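Local coordinates for urocanate hydratase (PDB 7NED), which probably hydrates thiourocanate in bacterial ergothioneine breakdown, and holds NAD+ together with urocanate as a member of the urocanase family, at residues L45-R50 with Q112-I118. Numbering follows the deposited sequence.
Sequences LAKAAR and QEKGLLI
Arg-50 reaches along the turn that follows helix 105-113, and its NH1 donates a hydrogen bond to the carbonyl O of Gly-115 (3.0 Å). The bond uses a lone pair of that oxygen in the carbonyl plane, but is bent at the hydrogen (141°), and the oxygen lies 23° out of the guanidinium plane. The Arg-50 side chain leaves with CG anti to the backbone N (chi1 -170°) and bends at chi3, which brings Leu-116 O 3.1 Å above the guanidinium plane, toward its rim, with Leu-117 N farther off on the same face. NE bonds to Ser-75 O and NH2 to Gln-74 O, so all three nitrogens are engaged and the group's rotation is fixed. Gly-115 closes a Schellman motif. Ile-118 packs its CB 4.1 Å from Arg-50 CA and points CG1 at the aliphatic chain of Lys-47, which crosses it at about a right angle; Lys-47 NZ bonds to Glu-38 O. A water bridges Leu-45 O (2.8 Å) and Gln-112 OE1 (2.7 Å). Within the urocanase N-terminal region, the Leu-45 side chain about 8 Å from bound NAD, the contact joins weakly bonded strand 46-47, antiparallel to 40-42, and the loop after it to the turn following helix 105-113, where Leu-117 meets Ile-457 of the second subunit.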
ATOM      1  N   LEU A  45      -1.524 -11.489 -18.523  1.00 18.80           N
ATOM      2  CA  LEU A  45      -0.524 -10.428 -18.591  1.00 18.75           C
ATOM      3  C   LEU A  45       0.215 -10.234 -17.265  1.00 18.77           C
ATOM      4  O   LEU A  45       0.813  -9.172 -17.057  1.00 17.87           O
ATOM      5  CB  LEU A  45      -1.185  -9.132 -19.062  1.00 19.61           C
ATOM      6  CG  LEU A  45      -2.106  -8.428 -18.065  1.00 21.13           C
ATOM      7  CD1 LEU A  45      -2.362  -6.970 -18.556  1.00 24.07           C
ATOM      8  CD2 LEU A  45      -3.461  -9.175 -17.861  1.00 19.30           C
ATOM      9  N   ALA A  46       0.230 -11.243 -16.393  1.00 16.88           N
ATOM     10  CA  ALA A  46       0.983 -11.149 -15.150  1.00 16.19           C
ATOM     11  C   ALA A  46       2.443 -11.414 -15.473  1.00 18.43           C
ATOM     12  O   ALA A  46       2.785 -12.492 -15.944  1.00 15.68           O
ATOM     13  CB  ALA A  46       0.454 -12.132 -14.114  1.00 15.66           C
ATOM     14  N   LYS A  47       3.305 -10.430 -15.244  1.00 15.79           N
ATOM     15  CA  LYS A  47       4.660 -10.503 -15.753  1.00 16.39           C
ATOM     16  C   LYS A  47       5.668 -10.664 -14.625  1.00 18.83           C
ATOM     17  O   LYS A  47       5.472 -10.175 -13.504  1.00 18.17           O
ATOM     18  CB  LYS A  47       4.957  -9.239 -16.565  1.00 19.64           C
ATOM     19  CG  LYS A  47       4.154  -9.172 -17.873  1.00 20.57           C
ATOM     20  CD  LYS A  47       4.664  -8.075 -18.779  1.00 24.55           C
ATOM     21  CE  LYS A  47       4.060  -8.118 -20.173  1.00 26.76           C
ATOM     22  NZ  LYS A  47       5.118  -8.020 -21.246  1.00 32.75           N
ATOM     23  N   ALA A  48       6.778 -11.308 -14.951  1.00 15.36           N
ATOM     24  CA  ALA A  48       7.841 -11.528 -13.987  1.00 15.35           C
ATOM     25  C   ALA A  48       8.741 -10.320 -13.814  1.00 16.86           C
ATOM     26  O   ALA A  48       9.471 -10.256 -12.818  1.00 15.85           O
ATOM     27  CB  ALA A  48       8.693 -12.720 -14.426  1.00 15.35           C
ATOM     28  N   ALA A  49       8.785  -9.421 -14.797  1.00 17.97           N
ATOM     29  CA  ALA A  49       9.625  -8.219 -14.731  1.00 14.75           C
ATOM     30  C   ALA A  49       9.044  -7.234 -15.717  1.00 16.16           C
ATOM     31  O   ALA A  49       8.205  -7.590 -16.535  1.00 14.31           O
ATOM     32  CB  ALA A  49      11.088  -8.485 -15.080  1.00 16.05           C
ATOM     33  N   ARG A  50       9.508  -5.985 -15.655  1.00 16.18           N
ATOM     34  CA  ARG A  50       8.839  -5.001 -16.494  1.00 18.09           C
ATOM     35  C   ARG A  50       9.196  -5.200 -17.959  1.00 16.87           C
ATOM     36  O   ARG A  50       8.367  -4.955 -18.836  1.00 18.39           O
ATOM     37  CB  ARG A  50       9.179  -3.576 -16.063  1.00 18.49           C
ATOM     38  CG  ARG A  50       8.289  -2.585 -16.774  1.00 19.93           C
ATOM     39  CD  ARG A  50       8.591  -1.175 -16.394  1.00 19.72           C
ATOM     40  NE  ARG A  50       8.572  -0.948 -14.927  1.00 18.73           N
ATOM     41  CZ  ARG A  50       8.790   0.235 -14.373  1.00 19.48           C
ATOM     42  NH1 ARG A  50       9.040   1.285 -15.156  1.00 15.89           N
ATOM     43  NH2 ARG A  50       8.814   0.370 -13.051  1.00 16.70           N
ATOM     44  N   GLN A 112       1.189   1.110 -18.783  1.00 17.88           N
ATOM     45  CA  GLN A 112       2.001  -0.004 -19.274  1.00 17.40           C
ATOM     46  C   GLN A 112       2.562   0.302 -20.662  1.00 18.26           C
ATOM     47  O   GLN A 112       3.751   0.097 -20.916  1.00 20.52           O
ATOM     48  CB  GLN A 112       1.203  -1.301 -19.269  1.00 20.86           C
ATOM     49  CG  GLN A 112       2.008  -2.440 -19.882  1.00 22.18           C
ATOM     50  CD  GLN A 112       1.290  -3.753 -19.860  1.00 28.86           C
ATOM     51  OE1 GLN A 112       1.806  -4.735 -19.325  1.00 29.70           O
ATOM     52  NE2 GLN A 112       0.100  -3.795 -20.459  1.00 26.02           N
ATOM     53  N   GLU A 113       1.724   0.822 -21.562  1.00 20.95           N
ATOM     54  CA  GLU A 113       2.224   1.341 -22.841  1.00 24.17           C
ATOM     55  C   GLU A 113       3.371   2.326 -22.714  1.00 25.63           C
ATOM     56  O   GLU A 113       4.310   2.292 -23.522  1.00 23.96           O
ATOM     57  CB  GLU A 113       1.091   1.950 -23.655  1.00 26.81           C
ATOM     58  CG  GLU A 113       1.492   2.171 -25.117  1.00 32.99           C
ATOM     59  N   LYS A 114       3.323   3.196 -21.725  1.00 19.82           N
ATOM     60  CA  LYS A 114       4.374   4.178 -21.569  1.00 22.54           C
ATOM     61  C   LYS A 114       5.644   3.586 -20.992  1.00 25.00           C
ATOM     62  O   LYS A 114       6.641   4.306 -20.865  1.00 25.65           O
ATOM     63  CB  LYS A 114       3.893   5.307 -20.645  1.00 26.09           C
ATOM     64  CG  LYS A 114       3.240   6.469 -21.345  1.00 30.38           C
ATOM     65  CD  LYS A 114       2.775   7.511 -20.331  1.00 24.83           C
ATOM     66  CE  LYS A 114       3.803   8.629 -20.201  1.00 28.59           C
ATOM     67  NZ  LYS A 114       2.998   9.823 -20.022  1.00 33.09           N
ATOM     68  N   GLY A 115       5.618   2.326 -20.570  1.00 20.81           N
ATOM     69  CA  GLY A 115       6.804   1.748 -19.964  1.00 20.91           C
ATOM     70  C   GLY A 115       6.943   1.999 -18.471  1.00 21.46           C
ATOM     71  O   GLY A 115       8.016   1.764 -17.914  1.00 21.80           O
ATOM     72  N   LEU A 116       5.881   2.435 -17.795  1.00 18.44           N
ATOM     73  CA  LEU A 116       5.982   2.829 -16.382  1.00 16.85           C
ATOM     74  C   LEU A 116       5.579   1.726 -15.399  1.00 18.51           C
ATOM     75  O   LEU A 116       5.933   1.806 -14.211  1.00 18.89           O
ATOM     76  CB  LEU A 116       5.122   4.074 -16.134  1.00 16.34           C
ATOM     77  CG  LEU A 116       5.745   5.365 -16.719  1.00 19.26           C
ATOM     78  CD1 LEU A 116       4.712   6.471 -16.623  1.00 20.42           C
ATOM     79  CD2 LEU A 116       6.974   5.801 -15.924  1.00 19.02           C
ATOM     80  N   LEU A 117       4.875   0.696 -15.838  1.00 17.28           N
ATOM     81  CA  LEU A 117       4.509  -0.357 -14.893  1.00 16.96           C
ATOM     82  C   LEU A 117       4.165  -1.642 -15.630  1.00 18.12           C
ATOM     83  O   LEU A 117       4.110  -1.691 -16.866  1.00 18.14           O
ATOM     84  CB  LEU A 117       3.352   0.075 -13.993  1.00 17.63           C
ATOM     85  CG  LEU A 117       2.102   0.428 -14.796  1.00 16.32           C
ATOM     86  CD1 LEU A 117       1.322  -0.765 -15.204  1.00 21.34           C
ATOM     87  CD2 LEU A 117       1.221   1.182 -13.774  1.00 20.35           C
ATOM     88  N   ILE A 118       3.941  -2.692 -14.847  1.00 15.49           N
ATOM     89  CA  ILE A 118       3.623  -3.979 -15.416  1.00 20.67           C
ATOM     90  C   ILE A 118       2.561  -4.422 -14.380  1.00 16.49           C
ATOM     91  O   ILE A 118       2.496  -3.871 -13.275  1.00 16.14           O
ATOM     92  CB  ILE A 118       4.946  -4.813 -15.361  1.00 19.91           C
ATOM     93  CG1 ILE A 118       4.892  -5.952 -16.216  1.00 28.96           C
ATOM     94  CG2 ILE A 118       5.156  -5.415 -13.968  1.00 18.41           C
ATOM     95  CD1 ILE A 118       4.854  -5.189 -17.576  1.00 22.28           C
TER
HETATM   96  O   HOH W   1       1.376  -6.433 -17.252  1.00 18.63           O